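Local coordinates for tautomerase domain-containing protein (Gammaproteobacteria bacterium SG8_31, PDB 7M59) that belongs to the tautomerase family of small beta-alpha-beta proteins and assembles from six chains, at residues C5-G10 / V40-T45. Residues are numbered along the deposited sequence; the frame is centred on the assembly and turned at random.
Sequences CDIRQG and VLIRET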
loop_
_atom_site.group_PDB
_atom_site.type_symbol
_atom_site.label_atom_id
_atom_site.label_comp_id
_atom_site.label_asym_id
_atom_site.label_seq_id
_atom_site.Cartn_x
_atom_site.Cartn_y
_atom_site.Cartn_z
ATOM N N CYS A 5 -7.271 -2.828 -3.941
ATOM C CA CYS A 5 -7.457 -3.128 -5.359
ATOM C C CYS A 5 -7.133 -1.871 -6.148
ATOM O O CYS A 5 -7.933 -0.932 -6.169
ATOM C CB CYS A 5 -8.889 -3.580 -5.639
ATOM S SG CYS A 5 -9.455 -4.912 -4.587
ATOM N N ASP A 6 -5.959 -1.833 -6.777
ATOM C CA ASP A 6 -5.589 -0.719 -7.647
ATOM C C ASP A 6 -5.942 -1.112 -9.074
ATOM O O ASP A 6 -5.234 -1.908 -9.708
ATOM C CB ASP A 6 -4.111 -0.379 -7.514
ATOM C CG ASP A 6 -3.805 0.392 -6.249
ATOM O OD1 ASP A 6 -3.994 1.634 -6.241
ATOM O OD2 ASP A 6 -3.363 -0.251 -5.283
ATOM N N ILE A 7 -7.038 -0.545 -9.579
ATOM C CA ILE A 7 -7.595 -0.916 -10.873
ATOM C C ILE A 7 -7.602 0.300 -11.790
ATOM O O ILE A 7 -7.496 1.447 -11.352
ATOM C CB ILE A 7 -9.014 -1.504 -10.729
ATOM C CG1 ILE A 7 -10.011 -0.410 -10.324
ATOM C CG2 ILE A 7 -9.010 -2.642 -9.714
ATOM C CD1 ILE A 7 -11.470 -0.919 -10.232
ATOM N N ARG A 8 -7.727 0.043 -13.087
ATOM C CA ARG A 8 -7.811 1.147 -14.035
ATOM C C ARG A 8 -9.212 1.754 -14.018
ATOM O O ARG A 8 -10.208 1.046 -13.855
ATOM C CB ARG A 8 -7.434 0.677 -15.440
ATOM C CG ARG A 8 -5.915 0.517 -15.640
ATOM C CD ARG A 8 -5.597 -0.259 -16.923
ATOM N NE ARG A 8 -6.215 -1.572 -16.829
ATOM C CZ ARG A 8 -6.856 -2.199 -17.807
ATOM N NH1 ARG A 8 -6.958 -1.657 -19.019
ATOM N NH2 ARG A 8 -7.402 -3.382 -17.559
ATOM N N GLN A 9 -9.268 3.077 -14.176
ATOM C CA GLN A 9 -10.522 3.820 -14.185
ATOM C C GLN A 9 -11.394 3.390 -15.363
ATOM O O GLN A 9 -10.913 2.840 -16.355
ATOM C CB GLN A 9 -10.238 5.322 -14.280
ATOM C CG GLN A 9 -9.499 5.682 -15.564
ATOM C CD GLN A 9 -8.960 7.104 -15.588
ATOM O OE1 GLN A 9 -8.944 7.796 -14.570
ATOM N NE2 GLN A 9 -8.514 7.545 -16.759
ATOM N N GLY A 10 -12.695 3.652 -15.249
ATOM C CA GLY A 10 -13.618 3.434 -16.357
ATOM C C GLY A 10 -14.705 2.413 -16.104
ATOM O O GLY A 10 -15.606 2.269 -16.948
ATOM N N VAL A 40 -12.362 -4.172 1.943
ATOM C CA VAL A 40 -11.916 -4.033 0.561
ATOM C C VAL A 40 -11.852 -2.551 0.227
ATOM O O VAL A 40 -12.792 -1.797 0.510
ATOM C CB VAL A 40 -12.849 -4.773 -0.411
ATOM C CG1 VAL A 40 -12.375 -4.582 -1.841
ATOM C CG2 VAL A 40 -12.904 -6.250 -0.064
ATOM N N LEU A 41 -10.747 -2.130 -0.371
ATOM C CA LEU A 41 -10.531 -0.735 -0.721
ATOM C C LEU A 41 -10.178 -0.666 -2.197
ATOM O O LEU A 41 -9.268 -1.368 -2.645
ATOM C CB LEU A 41 -9.413 -0.132 0.136
ATOM C CG LEU A 41 -9.006 1.281 -0.264
ATOM C CD1 LEU A 41 -10.134 2.251 0.096
ATOM C CD2 LEU A 41 -7.732 1.634 0.462
ATOM N N ILE A 42 -10.899 0.163 -2.952
ATOM C CA ILE A 42 -10.712 0.285 -4.393
ATOM C C ILE A 42 -10.114 1.651 -4.699
ATOM O O ILE A 42 -10.611 2.678 -4.217
ATOM C CB ILE A 42 -12.038 0.108 -5.151
ATOM C CG1 ILE A 42 -12.638 -1.272 -4.865
ATOM C CG2 ILE A 42 -11.809 0.318 -6.646
ATOM C CD1 ILE A 42 -14.106 -1.394 -5.299
ATOM N N ARG A 43 -9.055 1.668 -5.502
ATOM C CA ARG A 43 -8.477 2.906 -6.010
ATOM C C ARG A 43 -8.386 2.816 -7.524
ATOM O O ARG A 43 -7.927 1.800 -8.055
ATOM C CB ARG A 43 -7.078 3.156 -5.426
ATOM C CG ARG A 43 -7.072 3.508 -3.943
ATOM C CD ARG A 43 -5.639 3.797 -3.453
ATOM N NE ARG A 43 -4.815 2.589 -3.525
ATOM C CZ ARG A 43 -4.455 1.848 -2.476
ATOM N NH1 ARG A 43 -4.808 2.188 -1.231
ATOM N NH2 ARG A 43 -3.723 0.757 -2.669
ATOM N N GLU A 44 -8.804 3.877 -8.215
ATOM C CA GLU A 44 -8.736 3.943 -9.671
ATOM C C GLU A 44 -7.594 4.839 -10.122
ATOM O O GLU A 44 -7.327 5.880 -9.513
ATOM C CB GLU A 44 -10.037 4.487 -10.261
ATOM C CG GLU A 44 -11.233 3.613 -10.031
ATOM C CD GLU A 44 -12.520 4.312 -10.434
ATOM O OE1 GLU A 44 -12.762 5.449 -9.970
ATOM O OE2 GLU A 44 -13.269 3.731 -11.235
ATOM N N THR A 45 -6.958 4.448 -11.218
ATOM C CA THR A 45 -5.882 5.196 -11.845
ATOM C C THR A 45 -6.025 5.103 -13.354
ATOM O O THR A 45 -6.653 4.171 -13.872
ATOM C CB THR A 45 -4.496 4.681 -11.420
ATOM O OG1 THR A 45 -4.522 3.252 -11.296
ATOM C CG2 THR A 45 -4.074 5.317 -10.103
HETATM O O HOH W 1 -5.143 2.631 -8.482
HETATM O O HOH W 2 -12.755 1.548 -12.776
HETATM O O HOH W 3 -8.078 7.830 -12.254
HETATM O O HOH W 4 -14.623 4.654 -13.399
#
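R43 grips D6 side-on: NE reaches OD1 at 3.0 Å and NH2 reaches OD2 at 2.8 Å, both on the syn side of the carboxylate. The fork is not flat, since the carboxylate and guanidinium planes stand 34° apart. A bend at chi3 (-66°) turns the NE and NH2 edge of the guanidinium toward the D6 carboxylate, and Q4 takes a further hydrogen bond from NH2. D6 OD1 also forms a salt bridge with R43 NH1 of a neighbouring subunit and accepts a bond from a water that joins it to T45 OG1, so several donors probably stabilise this buried carboxylate as an anion. T45 suits this place because its hydroxyl serves both that water and H50.

Beneath these polar groups lies a parallel ladder: R43 N binds C5 O at 2.9 Å, I7 N binds R43 O, and Q9 N prolongs the pattern to T45 O at 2.9 Å. On the other face C5, I7 and I42 form an apolar stretch. C5 SG meets V40 CG1 at 4.0 Å, and I7 CD1 lies across I42 CG2 at 3.8 Å. E44, on the same face, ends it: its carboxylate pairs with K16 of the helix and bridges through waters to R8 O and G10 N.

Strands 2-8 and 39-45 form the parallel pair of a beta-alpha-beta unit; helix 13-31 covers C5 and I42 with M19, while antiparallel strands of two other subunits extend the sheet.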